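Local atomic coordinates of tudor domain-containing protein 1 (Mus musculus, PDB entry 4B9W), a protein that acts in the germline piRNA pathway, silencing transposable elements during spermatogenesis and binding Piwi proteins methylated on arginine, here through its third extended Tudor domain. Residues Phe13-Thr18 and Val165-Asn170; Glu43-Leu48 and Leu122-Gln127; Cys72-Ser77 and Val96-Val101; Trp82-Val87 and Phe100-Asn105. All coordinates share one frame; numbering follows the deposited sequence.

Interaction 1: Phe13-Thr18 and Val165-Asn170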
loop_
_atom_site.group_PDB
_atom_site.type_symbol
_atom_site.label_atom_id
_atom_site.label_comp_id
_atom_site.label_asym_id
_atom_site.label_seq_id
_atom_site.Cartn_x
_atom_site.Cartn_y
_atom_site.Cartn_z
ATOM N N PHE A 13 -7.837 10.556 19.984
ATOM C CA PHE A 13 -8.422 9.691 21.016
ATOM C C PHE A 13 -7.614 9.608 22.305
ATOM O O PHE A 13 -6.404 9.853 22.329
ATOM C CB PHE A 13 -8.550 8.243 20.485
ATOM C CG PHE A 13 -9.310 8.137 19.205
ATOM C CD1 PHE A 13 -10.704 8.065 19.213
ATOM C CD2 PHE A 13 -8.651 8.165 17.991
ATOM C CE1 PHE A 13 -11.415 8.002 18.033
ATOM C CE2 PHE A 13 -9.363 8.091 16.803
ATOM C CZ PHE A 13 -10.738 8.013 16.823
ATOM N N THR A 14 -8.290 9.182 23.372
ATOM C CA THR A 14 -7.605 8.739 24.574
ATOM C C THR A 14 -7.672 7.201 24.707
ATOM O O THR A 14 -8.631 6.549 24.258
ATOM C CB THR A 14 -8.171 9.413 25.827
ATOM O OG1 THR A 14 -9.532 9.030 25.977
ATOM C CG2 THR A 14 -8.054 10.960 25.731
ATOM N N VAL A 15 -6.646 6.638 25.342
ATOM C CA VAL A 15 -6.565 5.195 25.510
ATOM C C VAL A 15 -7.770 4.765 26.346
ATOM O O VAL A 15 -8.138 5.445 27.299
ATOM C CB VAL A 15 -5.220 4.770 26.138
ATOM C CG1 VAL A 15 -5.178 3.273 26.382
ATOM C CG2 VAL A 15 -4.063 5.200 25.234
ATOM N N ASP A 16 -8.411 3.679 25.915
ATOM C CA ASP A 16 -9.671 3.163 26.482
ATOM C C ASP A 16 -10.915 4.024 26.300
ATOM O O ASP A 16 -11.961 3.708 26.875
ATOM C CB ASP A 16 -9.522 2.784 27.956
ATOM C CG ASP A 16 -8.772 1.501 28.136
ATOM O OD1 ASP A 16 -8.748 0.676 27.186
ATOM O OD2 ASP A 16 -8.204 1.310 29.236
ATOM N N GLU A 17 -10.830 5.052 25.458
ATOM C CA GLU A 17 -12.022 5.791 25.041
ATOM C C GLU A 17 -13.044 4.856 24.390
ATOM O O GLU A 17 -12.693 4.012 23.566
ATOM C CB GLU A 17 -11.643 6.897 24.066
ATOM C CG GLU A 17 -12.797 7.808 23.685
ATOM C CD GLU A 17 -12.378 8.946 22.770
ATOM O OE1 GLU A 17 -11.170 9.315 22.749
ATOM O OE2 GLU A 17 -13.266 9.495 22.089
ATOM N N THR A 18 -14.309 4.981 24.778
ATOM C CA THR A 18 -15.373 4.232 24.103
ATOM C C THR A 18 -16.256 5.180 23.303
ATOM O O THR A 18 -16.689 6.222 23.795
ATOM C CB THR A 18 -16.215 3.404 25.074
ATOM O OG1 THR A 18 -16.839 4.282 26.015
ATOM C CG2 THR A 18 -15.354 2.438 25.795
ATOM N N VAL A 165 -8.250 0.607 22.172
ATOM C CA VAL A 165 -7.347 -0.116 23.096
ATOM C C VAL A 165 -5.891 0.321 22.913
ATOM O O VAL A 165 -5.145 0.443 23.890
ATOM C CB VAL A 165 -7.464 -1.659 22.910
ATOM C CG1 VAL A 165 -6.454 -2.429 23.766
ATOM C CG2 VAL A 165 -8.883 -2.122 23.220
ATOM N N GLU A 166 -5.487 0.527 21.659
ATOM C CA GLU A 166 -4.135 0.998 21.379
ATOM C C GLU A 166 -4.156 2.040 20.258
ATOM O O GLU A 166 -4.958 1.934 19.311
ATOM C CB GLU A 166 -3.181 -0.175 21.074
ATOM C CG GLU A 166 -3.111 -0.585 19.628
ATOM C CD GLU A 166 -2.459 -1.946 19.429
ATOM O OE1 GLU A 166 -1.432 -2.227 20.100
ATOM O OE2 GLU A 166 -2.972 -2.732 18.581
ATOM N N ILE A 167 -3.289 3.046 20.402
ATOM C CA ILE A 167 -3.208 4.191 19.503
ATOM C C ILE A 167 -1.819 4.152 18.921
ATOM O O ILE A 167 -0.848 4.115 19.668
ATOM C CB ILE A 167 -3.383 5.544 20.253
ATOM C CG1 ILE A 167 -4.580 5.507 21.222
ATOM C CG2 ILE A 167 -3.525 6.709 19.266
ATOM C CD1 ILE A 167 -5.025 6.886 21.702
ATOM N N THR A 168 -1.707 4.115 17.601
ATOM C CA THR A 168 -0.407 4.268 16.944
ATOM C C THR A 168 -0.444 5.505 16.032
ATOM O O THR A 168 -1.509 6.113 15.859
ATOM C CB THR A 168 0.025 2.976 16.207
ATOM O OG1 THR A 168 -0.576 2.910 14.914
ATOM C CG2 THR A 168 -0.367 1.738 17.023
ATOM N N ALA A 169 0.712 5.913 15.495
ATOM C CA ALA A 169 0.779 7.088 14.602
ATOM C C ALA A 169 -0.149 6.913 13.395
ATOM O O ALA A 169 -0.911 7.823 13.056
ATOM C CB ALA A 169 2.205 7.340 14.132
ATOM N N ASN A 170 -0.099 5.730 12.777
ATOM C CA ASN A 170 -0.877 5.445 11.559
ATOM C C ASN A 170 -2.357 4.993 11.762
ATOM O O ASN A 170 -3.071 4.785 10.779
ATOM C CB ASN A 170 -0.104 4.438 10.669
ATOM C CG ASN A 170 -0.212 3.000 11.158
ATOM O OD1 ASN A 170 -1.220 2.590 11.735
ATOM N ND2 ASN A 170 0.822 2.216 10.899
#
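Ile167 lays its terminal methyl against Phe13, Thr14 and Val15, joining the lead-in to strand 18-26 with the end of strand 160-168. This is the staphylococcal nuclease-like (OB-fold) part of the extended Tudor domain, assembled from the two ends of the chain. The CD1 methyl of Ile167 lies 3.3 Å from Phe13 O. The same CD1 is 4.0 Å from both Phe13 CB and Val15 CG2, so one methyl serves both residues. It gets there because CG1 is anti to the carbonyl carbon (chi1 -47°) and CD1 continues the chain in extended form. The ring of Phe13 turns off to meet Phe36. Beside it, the other methyl of Val15, CG1, rests 3.8 Å from Val165 O. Asp16 is near Val165 only through OD1, and that carboxylate is spoken for by a salt bridge to Arg163.

One shell out, a type II turn from Thr14 to Glu17 shapes the lead-in, and the backbones of Asp16 and Glu17 bond to Val164. On the strand side, Val165 and Glu166 form a classic beta bulge opposite Gly173. The contact is shallow and lies at the surface. Glu17 clamps the turn from within: its OE1 accepts Thr14 N at 2.9 Å, nearly in line with the carboxylate C-O bond (N-H...O 163°), while OE2 reaches Lys38 NZ.

Interaction 2: Glu43-Leu48 and Leu122-Gln127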
loop_
_atom_site.group_PDB
_atom_site.type_symbol
_atom_site.label_atom_id
_atom_site.label_comp_id
_atom_site.label_asym_id
_atom_site.label_seq_id
_atom_site.Cartn_x
_atom_site.Cartn_y
_atom_site.Cartn_z
ATOM N N GLU A 43 -22.067 15.382 10.882
ATOM C CA GLU A 43 -22.703 16.604 10.410
ATOM C C GLU A 43 -21.677 17.627 9.891
ATOM O O GLU A 43 -21.878 18.232 8.838
ATOM C CB GLU A 43 -23.552 17.230 11.508
ATOM C CG GLU A 43 -24.224 18.503 11.012
ATOM C CD GLU A 43 -25.209 19.083 11.989
ATOM O OE1 GLU A 43 -25.238 18.627 13.153
ATOM O OE2 GLU A 43 -25.948 20.009 11.583
ATOM N N LYS A 44 -20.595 17.835 10.637
ATOM C CA LYS A 44 -19.530 18.732 10.178
ATOM C C LYS A 44 -18.919 18.249 8.858
ATOM O O LYS A 44 -18.589 19.063 7.986
ATOM C CB LYS A 44 -18.427 18.858 11.236
ATOM C CG LYS A 44 -18.800 19.710 12.433
ATOM C CD LYS A 44 -17.857 19.467 13.602
ATOM C CE LYS A 44 -17.980 20.546 14.673
ATOM N NZ LYS A 44 -17.257 20.097 15.902
ATOM N N LEU A 45 -18.770 16.923 8.712
ATOM C CA LEU A 45 -18.249 16.347 7.475
ATOM C C LEU A 45 -19.207 16.537 6.285
ATOM O O LEU A 45 -18.760 16.883 5.196
ATOM C CB LEU A 45 -17.929 14.868 7.665
ATOM C CG LEU A 45 -17.388 14.142 6.444
ATOM C CD1 LEU A 45 -16.083 14.778 5.976
ATOM C CD2 LEU A 45 -17.238 12.673 6.814
ATOM N N ASP A 46 -20.508 16.317 6.487
ATOM C CA ASP A 46 -21.537 16.712 5.489
ATOM C C ASP A 46 -21.434 18.188 5.101
ATOM O O ASP A 46 -21.492 18.543 3.922
ATOM C CB ASP A 46 -22.955 16.490 6.035
ATOM C CG ASP A 46 -23.375 15.035 6.044
ATOM O OD1 ASP A 46 -22.844 14.233 5.242
ATOM O OD2 ASP A 46 -24.273 14.692 6.857
ATOM N N ASP A 47 -21.288 19.057 6.091
ATOM C CA ASP A 47 -21.218 20.493 5.804
ATOM C C ASP A 47 -19.975 20.879 4.989
ATOM O O ASP A 47 -20.065 21.684 4.054
ATOM C CB ASP A 47 -21.298 21.299 7.100
ATOM C CG ASP A 47 -22.680 21.218 7.751
ATOM O OD1 ASP A 47 -23.696 21.207 7.011
ATOM O OD2 ASP A 47 -22.749 21.157 8.994
ATOM N N LEU A 48 -18.831 20.297 5.342
ATOM C CA LEU A 48 -17.583 20.524 4.624
ATOM C C LEU A 48 -17.700 20.059 3.178
ATOM O O LEU A 48 -17.279 20.757 2.256
ATOM C CB LEU A 48 -16.422 19.806 5.321
ATOM C CG LEU A 48 -15.081 19.792 4.572
ATOM C CD1 LEU A 48 -14.601 21.214 4.314
ATOM C CD2 LEU A 48 -14.038 18.985 5.321
ATOM N N LEU A 122 -9.474 22.560 5.781
ATOM C CA LEU A 122 -8.606 21.618 6.489
ATOM C C LEU A 122 -8.721 21.777 8.004
ATOM O O LEU A 122 -7.953 21.186 8.752
ATOM C CB LEU A 122 -7.149 21.802 6.065
ATOM C CG LEU A 122 -6.721 21.447 4.639
ATOM C CD1 LEU A 122 -5.274 21.874 4.449
ATOM C CD2 LEU A 122 -6.877 19.954 4.355
ATOM N N LEU A 123 -9.691 22.559 8.459
ATOM C CA LEU A 123 -9.915 22.731 9.908
ATOM C C LEU A 123 -10.517 21.478 10.568
ATOM O O LEU A 123 -10.088 21.078 11.651
ATOM C CB LEU A 123 -10.817 23.942 10.154
ATOM C CG LEU A 123 -10.203 25.254 9.659
ATOM C CD1 LEU A 123 -11.184 26.413 9.823
ATOM C CD2 LEU A 123 -8.908 25.517 10.412
ATOM N N LEU A 124 -11.512 20.877 9.929
ATOM C CA LEU A 124 -12.110 19.648 10.415
ATOM C C LEU A 124 -11.056 18.526 10.353
ATOM O O LEU A 124 -10.395 18.344 9.338
ATOM C CB LEU A 124 -13.320 19.291 9.564
ATOM C CG LEU A 124 -14.174 18.111 9.993
ATOM C CD1 LEU A 124 -15.017 18.449 11.229
ATOM C CD2 LEU A 124 -15.037 17.684 8.817
ATOM N N PRO A 125 -10.855 17.799 11.459
ATOM C CA PRO A 125 -9.878 16.698 11.395
ATOM C C PRO A 125 -10.277 15.689 10.337
ATOM O O PRO A 125 -11.469 15.501 10.088
ATOM C CB PRO A 125 -9.947 16.066 12.804
ATOM C CG PRO A 125 -10.508 17.147 13.673
ATOM C CD PRO A 125 -11.388 18.006 12.814
ATOM N N PHE A 126 -9.290 15.030 9.733
ATOM C CA PHE A 126 -9.566 13.936 8.813
ATOM C C PHE A 126 -10.294 12.797 9.525
ATOM O O PHE A 126 -9.917 12.385 10.624
ATOM C CB PHE A 126 -8.286 13.447 8.109
ATOM C CG PHE A 126 -7.632 14.474 7.195
ATOM C CD1 PHE A 126 -8.233 15.702 6.893
ATOM C CD2 PHE A 126 -6.390 14.196 6.610
ATOM C CE1 PHE A 126 -7.607 16.611 6.054
ATOM C CE2 PHE A 126 -5.765 15.116 5.766
ATOM C CZ PHE A 126 -6.368 16.321 5.497
ATOM N N GLN A 127 -11.349 12.297 8.878
ATOM C CA GLN A 127 -12.371 11.467 9.558
ATOM C C GLN A 127 -12.292 9.978 9.254
ATOM O O GLN A 127 -12.927 9.201 9.937
ATOM C CB GLN A 127 -13.772 11.942 9.188
ATOM C CG GLN A 127 -14.155 13.306 9.709
ATOM C CD GLN A 127 -14.221 13.383 11.219
ATOM O OE1 GLN A 127 -14.731 12.479 11.874
ATOM N NE2 GLN A 127 -13.711 14.484 11.784
#
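Lys44, Leu45 and Leu48 form the face of helix 41-57 that receives Leu124, the apolar side chain of the loop joining the Tudor barrel to strand 129-133. Lys44 comes first. Its CB is pressed 3.4 Å from Leu124 CD1, closer than carbon atoms usually sit, and its CD lies over the same methyl at 3.8 Å. Beyond CG the lysine is extended and leads away, letting NZ bond to the backbone O of Asp39.

Leu45 follows, crossing Leu124 at about a right angle. Leu124 CD2 settles against the helix backbone here, 3.7 Å from Leu45 CA, while Leu45 CD2 reaches on to Gln127 CB. One turn later Leu48 brings its CD2 to 3.9 Å from that same Leu124 methyl. Leu124 spreads its two methyls over this face because its CG stands anti to the backbone N (chi1 -174°), sending one methyl to Lys44 and the other between the two helix leucines. An alanine in place of Leu124 is likely to open a gap between helix and loop, leaving Leu45 and Leu48 without their shared methyl.

The loop is also braced internally: Gln127 NE2 donates to Pro125 O at 3.0 Å, from 42° above the carbonyl plane.

Interaction 3: Cys72-Ser77 and Val96-Val101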
loop_
_atom_site.group_PDB
_atom_site.type_symbol
_atom_site.label_atom_id
_atom_site.label_comp_id
_atom_site.label_asym_id
_atom_site.label_seq_id
_atom_site.Cartn_x
_atom_site.Cartn_y
_atom_site.Cartn_z
ATOM N N CYS A 72 -5.351 17.840 -1.273
ATOM C CA CYS A 72 -6.109 18.377 -2.396
ATOM C C CYS A 72 -7.578 18.003 -2.239
ATOM O O CYS A 72 -7.974 17.403 -1.219
ATOM C CB CYS A 72 -5.566 17.836 -3.715
ATOM S SG CYS A 72 -5.454 16.028 -3.795
ATOM N N CYS A 73 -8.372 18.432 -3.223
ATOM C CA CYS A 73 -9.735 18.006 -3.453
ATOM C C CYS A 73 -9.655 17.090 -4.645
ATOM O O CYS A 73 -9.031 17.441 -5.651
ATOM C CB CYS A 73 -10.638 19.190 -3.830
ATOM S SG CYS A 73 -10.850 20.455 -2.551
ATOM N N ALA A 74 -10.291 15.921 -4.553
ATOM C CA ALA A 74 -10.262 14.935 -5.632
ATOM C C ALA A 74 -11.684 14.491 -5.943
ATOM O O ALA A 74 -12.476 14.296 -5.040
ATOM C CB ALA A 74 -9.401 13.732 -5.237
ATOM N N PHE A 75 -11.995 14.339 -7.224
ATOM C CA PHE A 75 -13.308 13.888 -7.671
ATOM C C PHE A 75 -13.397 12.372 -7.490
ATOM O O PHE A 75 -12.504 11.664 -7.906
ATOM C CB PHE A 75 -13.468 14.278 -9.152
ATOM C CG PHE A 75 -14.758 13.858 -9.769
ATOM C CD1 PHE A 75 -15.909 14.578 -9.544
ATOM C CD2 PHE A 75 -14.817 12.758 -10.608
ATOM C CE1 PHE A 75 -17.115 14.189 -10.118
ATOM C CE2 PHE A 75 -16.016 12.369 -11.191
ATOM C CZ PHE A 75 -17.160 13.083 -10.950
ATOM N N PHE A 76 -14.449 11.886 -6.842
ATOM C CA PHE A 76 -14.661 10.443 -6.644
ATOM C C PHE A 76 -15.771 9.946 -7.581
ATOM O O PHE A 76 -16.959 10.278 -7.415
ATOM C CB PHE A 76 -14.995 10.140 -5.166
ATOM C CG PHE A 76 -15.321 8.696 -4.896
ATOM C CD1 PHE A 76 -14.448 7.686 -5.291
ATOM C CD2 PHE A 76 -16.514 8.333 -4.271
ATOM C CE1 PHE A 76 -14.741 6.354 -5.059
ATOM C CE2 PHE A 76 -16.813 7.000 -4.045
ATOM C CZ PHE A 76 -15.928 6.006 -4.442
ATOM N N SER A 77 -15.372 9.165 -8.581
ATOM C CA SER A 77 -16.282 8.732 -9.644
ATOM C C SER A 77 -17.368 7.774 -9.133
ATOM O O SER A 77 -18.432 7.685 -9.731
ATOM C CB SER A 77 -15.491 8.053 -10.757
ATOM O OG SER A 77 -14.741 7.016 -10.167
ATOM N N VAL A 96 -2.708 10.178 -11.041
ATOM C CA VAL A 96 -2.325 10.327 -9.641
ATOM C C VAL A 96 -3.277 9.445 -8.804
ATOM O O VAL A 96 -4.500 9.472 -9.021
ATOM C CB VAL A 96 -2.436 11.821 -9.202
ATOM C CG1 VAL A 96 -2.081 11.995 -7.740
ATOM C CG2 VAL A 96 -1.545 12.735 -10.050
ATOM N N LYS A 97 -2.734 8.648 -7.878
ATOM C CA LYS A 97 -3.585 7.970 -6.889
ATOM C C LYS A 97 -3.734 8.811 -5.662
ATOM O O LYS A 97 -2.757 9.328 -5.117
ATOM C CB LYS A 97 -3.056 6.603 -6.482
ATOM C CG LYS A 97 -3.118 5.625 -7.620
ATOM C CD LYS A 97 -3.007 4.212 -7.147
ATOM C CE LYS A 97 -3.089 3.296 -8.341
ATOM N NZ LYS A 97 -2.665 1.931 -7.958
ATOM N N VAL A 98 -4.972 8.914 -5.210
ATOM C CA VAL A 98 -5.303 9.745 -4.085
ATOM C C VAL A 98 -5.963 8.921 -2.989
ATOM O O VAL A 98 -6.747 8.019 -3.287
ATOM C CB VAL A 98 -6.225 10.899 -4.507
ATOM C CG1 VAL A 98 -5.456 11.841 -5.410
ATOM C CG2 VAL A 98 -7.497 10.362 -5.182
ATOM N N HIS A 99 -5.595 9.233 -1.747
ATOM C CA HIS A 99 -6.213 8.706 -0.545
ATOM C C HIS A 99 -7.299 9.621 -0.082
ATOM O O HIS A 99 -7.039 10.746 0.343
ATOM C CB HIS A 99 -5.177 8.578 0.567
ATOM C CG HIS A 99 -5.731 7.965 1.816
ATOM N ND1 HIS A 99 -5.705 6.628 2.037
ATOM C CD2 HIS A 99 -6.403 8.533 2.883
ATOM C CE1 HIS A 99 -6.309 6.374 3.225
ATOM N NE2 HIS A 99 -6.735 7.552 3.731
ATOM N N PHE A 100 -8.545 9.168 -0.168
ATOM C CA PHE A 100 -9.665 9.967 0.337
ATOM C C PHE A 100 -9.682 9.952 1.874
ATOM O O PHE A 100 -10.049 8.957 2.483
ATOM C CB PHE A 100 -10.988 9.458 -0.286
ATOM C CG PHE A 100 -11.128 9.826 -1.732
ATOM C CD1 PHE A 100 -11.469 11.119 -2.086
ATOM C CD2 PHE A 100 -10.900 8.898 -2.741
ATOM C CE1 PHE A 100 -11.578 11.493 -3.421
ATOM C CE2 PHE A 100 -11.005 9.257 -4.072
ATOM C CZ PHE A 100 -11.350 10.558 -4.414
ATOM N N VAL A 101 -9.262 11.068 2.485
ATOM C CA VAL A 101 -8.880 11.120 3.909
ATOM C C VAL A 101 -10.031 11.000 4.909
ATOM O O VAL A 101 -9.822 10.632 6.070
ATOM C CB VAL A 101 -8.086 12.404 4.246
ATOM C CG1 VAL A 101 -6.757 12.438 3.508
ATOM C CG2 VAL A 101 -8.886 13.656 3.936
#
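Phe100 sets its ring edge against the backbone carbonyl of Ala74, whose methyl comes in from above the ring plane, where strands 71-76 and 96-100, both neighbours of strand 81-90, face each other inside the Tudor barrel, an SH3-like fold. The segment axes are 8.5 Å apart and run at 98°, so the strands do not pair here, and side chains of one meet side chains and backbone carbonyls of the other.

The tight part centres on the far end of the Phe100 ring. Its CE1 lies 3.4 Å from Ala74 O, near the ring plane, and 3.6 Å from Ala74 CB; its CZ lies 3.7 Å from Phe76 CB. The Phe76 ring directs its edge at the face of Phe100 in a T-shaped pair, centroids 5.5 Å apart. With CG anti to the backbone N (chi1 176°), Phe76 stands up beside Phe100, and both border the bound peptide: Phe100 packs on its modified side chain, Phe76 on its backbone. A leucine replacing Phe100 would probably deprive the Phe76 edge of its aromatic face and leave a gap over Ala74.

Away from the rings the packing slackens. Val98 meets strand 71-76 through single methyls: CG2 lies 3.9 Å from Ala74 CB, and CG1 only grazes Cys72 SG at 4.5 Å.

Interaction 4: Trp82-Val87 and Phe100-Asn105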
loop_
_atom_site.group_PDB
_atom_site.type_symbol
_atom_site.label_atom_id
_atom_site.label_comp_id
_atom_site.label_asym_id
_atom_site.label_seq_id
_atom_site.Cartn_x
_atom_site.Cartn_y
_atom_site.Cartn_z
ATOM N N TRP A 82 -16.854 15.797 -5.107
ATOM C CA TRP A 82 -15.489 16.083 -4.665
ATOM C C TRP A 82 -15.279 15.807 -3.180
ATOM O O TRP A 82 -16.162 16.031 -2.353
ATOM C CB TRP A 82 -15.140 17.504 -5.028
ATOM C CG TRP A 82 -15.121 17.705 -6.526
ATOM C CD1 TRP A 82 -16.214 17.795 -7.399
ATOM C CD2 TRP A 82 -13.938 17.819 -7.392
ATOM N NE1 TRP A 82 -15.800 17.953 -8.692
ATOM C CE2 TRP A 82 -14.450 17.979 -8.765
ATOM C CE3 TRP A 82 -12.567 17.776 -7.181
ATOM C CZ2 TRP A 82 -13.601 18.128 -9.849
ATOM C CZ3 TRP A 82 -11.718 17.932 -8.286
ATOM C CH2 TRP A 82 -12.225 18.116 -9.583
ATOM N N TYR A 83 -14.117 15.275 -2.818
ATOM C CA TYR A 83 -13.807 15.092 -1.409
ATOM C C TYR A 83 -12.360 15.470 -1.124
ATOM O O TYR A 83 -11.564 15.660 -2.038
ATOM C CB TYR A 83 -14.049 13.639 -1.002
ATOM C CG TYR A 83 -15.488 13.203 -1.150
ATOM C CD1 TYR A 83 -16.406 13.453 -0.149
ATOM C CD2 TYR A 83 -15.926 12.552 -2.311
ATOM C CE1 TYR A 83 -17.726 13.075 -0.273
ATOM C CE2 TYR A 83 -17.252 12.154 -2.447
ATOM C CZ TYR A 83 -18.143 12.413 -1.417
ATOM O OH TYR A 83 -19.462 12.039 -1.522
ATOM N N ARG A 84 -12.037 15.549 0.161
ATOM C CA ARG A 84 -10.679 15.803 0.610
ATOM C C ARG A 84 -9.813 14.584 0.342
ATOM O O ARG A 84 -10.278 13.448 0.445
ATOM C CB ARG A 84 -10.659 16.148 2.087
ATOM C CG ARG A 84 -11.476 17.396 2.426
ATOM C CD ARG A 84 -11.131 17.932 3.786
ATOM N NE ARG A 84 -11.584 17.067 4.880
ATOM C CZ ARG A 84 -11.357 17.319 6.164
ATOM N NH1 ARG A 84 -10.677 18.400 6.523
ATOM N NH2 ARG A 84 -11.790 16.477 7.102
ATOM N N ALA A 85 -8.562 14.831 -0.024
ATOM C CA ALA A 85 -7.655 13.761 -0.371
ATOM C C ALA A 85 -6.191 14.176 -0.159
ATOM O O ALA A 85 -5.878 15.362 -0.041
ATOM C CB ALA A 85 -7.895 13.358 -1.811
ATOM N N LEU A 86 -5.319 13.162 -0.056
ATOM C CA LEU A 86 -3.881 13.301 -0.085
ATOM C C LEU A 86 -3.334 12.533 -1.288
ATOM O O LEU A 86 -3.767 11.402 -1.583
ATOM C CB LEU A 86 -3.239 12.737 1.202
ATOM C CG LEU A 86 -3.341 13.503 2.517
ATOM C CD1 LEU A 86 -2.921 12.590 3.682
ATOM C CD2 LEU A 86 -2.509 14.791 2.505
ATOM N N VAL A 87 -2.363 13.137 -1.972
ATOM C CA VAL A 87 -1.659 12.466 -3.053
ATOM C C VAL A 87 -0.856 11.280 -2.481
ATOM O O VAL A 87 0.021 11.447 -1.621
ATOM C CB VAL A 87 -0.758 13.459 -3.815
ATOM C CG1 VAL A 87 0.102 12.752 -4.857
ATOM C CG2 VAL A 87 -1.613 14.542 -4.462
ATOM N N PHE A 100 -8.545 9.168 -0.168
ATOM C CA PHE A 100 -9.665 9.967 0.337
ATOM C C PHE A 100 -9.682 9.952 1.874
ATOM O O PHE A 100 -10.049 8.957 2.483
ATOM C CB PHE A 100 -10.988 9.458 -0.286
ATOM C CG PHE A 100 -11.128 9.826 -1.732
ATOM C CD1 PHE A 100 -11.469 11.119 -2.086
ATOM C CD2 PHE A 100 -10.900 8.898 -2.741
ATOM C CE1 PHE A 100 -11.578 11.493 -3.421
ATOM C CE2 PHE A 100 -11.005 9.257 -4.072
ATOM C CZ PHE A 100 -11.350 10.558 -4.414
ATOM N N VAL A 101 -9.262 11.068 2.485
ATOM C CA VAL A 101 -8.880 11.120 3.909
ATOM C C VAL A 101 -10.031 11.000 4.909
ATOM O O VAL A 101 -9.822 10.632 6.070
ATOM C CB VAL A 101 -8.086 12.404 4.246
ATOM C CG1 VAL A 101 -6.757 12.438 3.508
ATOM C CG2 VAL A 101 -8.886 13.656 3.936
ATOM N N ASP A 102 -11.240 11.307 4.468
ATOM C CA ASP A 102 -12.407 11.161 5.335
ATOM C C ASP A 102 -13.131 9.815 5.197
ATOM O O ASP A 102 -14.158 9.624 5.848
ATOM C CB ASP A 102 -13.381 12.301 5.067
ATOM C CG ASP A 102 -12.810 13.650 5.450
ATOM O OD1 ASP A 102 -12.387 13.826 6.619
ATOM O OD2 ASP A 102 -12.841 14.543 4.589
ATOM N N TYR A 103 -12.605 8.891 4.377
ATOM C CA TYR A 103 -13.281 7.584 4.123
ATOM C C TYR A 103 -12.321 6.381 4.104
ATOM O O TYR A 103 -12.684 5.312 4.566
ATOM C CB TYR A 103 -14.125 7.636 2.817
ATOM C CG TYR A 103 -15.161 8.762 2.849
ATOM C CD1 TYR A 103 -14.815 10.048 2.442
ATOM C CD2 TYR A 103 -16.456 8.547 3.321
ATOM C CE1 TYR A 103 -15.719 11.092 2.508
ATOM C CE2 TYR A 103 -17.382 9.570 3.362
ATOM C CZ TYR A 103 -16.996 10.860 2.969
ATOM O OH TYR A 103 -17.881 11.923 3.025
ATOM N N GLY A 104 -11.121 6.555 3.551
ATOM C CA GLY A 104 -10.080 5.543 3.623
ATOM C C GLY A 104 -9.822 4.780 2.344
ATOM O O GLY A 104 -8.931 3.930 2.313
ATOM N N ASN A 105 -10.592 5.062 1.294
ATOM C CA ASN A 105 -10.345 4.486 -0.036
ATOM C C ASN A 105 -9.307 5.270 -0.827
ATOM O O ASN A 105 -9.088 6.486 -0.606
ATOM C CB ASN A 105 -11.625 4.343 -0.860
ATOM C CG ASN A 105 -12.350 5.657 -1.060
ATOM O OD1 ASN A 105 -12.626 6.343 -0.107
ATOM N ND2 ASN A 105 -12.666 5.998 -2.308
HETATM O O HOH W 1 -14.033 14.858 2.238
HETATM O O HOH W 2 -12.375 12.368 1.773
#
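Val101 N donates to Arg84 O over 3.3 Å, from 44° above the carbonyl plane, and the chain turns, Phe100 O taking both Tyr103 N and Gly104 N. Two waters fill in beside this bent bond: one accepts from Arg84 N and donates to Asp102 OD2, the other donates to Arg84 O and accepts from Asp102 N.

Arg84 grips the Asp102 carboxylate side-on, NE to OD2 and NH2 to OD1, each at 2.8 Å, each carboxylate oxygen using its syn lone pair. The two flat groups are nearly coplanar, 20° apart. A bend at chi3 (-70°) swings the guanidinium onto the acid, and NH1 is left to bind the backbone oxygens of Phe121 and Leu124. Asp102 OD1 also accepts Gln127 N, so this buried charge pair ties the barrel to the following loop.

Tyr83 and Tyr103 belong to the aromatic cage of the Tudor domain. Tyr103 directs its edge at the face of Tyr83 in an offset T-shaped pair, centroids 5.2 Å apart, and both pack on the peptide's modified side chain, a dimethylarginine, to which Asn105 OD1 is hydrogen-bonded. Tyr83 OH is anchored by Asp79. Farther along strand 81-90, Leu86 CG sits 3.7 Å from Val101 CG1.

In the fold
From the N terminus, interaction 1 sets the outermost loop: residues 13-18 meet 165-170, so the whole Tudor barrel lies in the chain between the two halves of the nuclease-like part. Within it, interaction 2 brings helix 41-57 to the loop after the barrel, enclosing both remaining contacts. Interactions 3 and 4 leave from successive strands, 71-76 and 81-90, and end on overlapping residues, sharing Phe100 and Val101; 72-77 opens first, and 100-105 runs on past 96-101, so they interlock rather than nest. Interaction 2 touches both through Phe126 on Val101, and is also hydrogen-bonded to interaction 4. Interaction 1 stands apart, its centre about 27 Å from that of interaction 3.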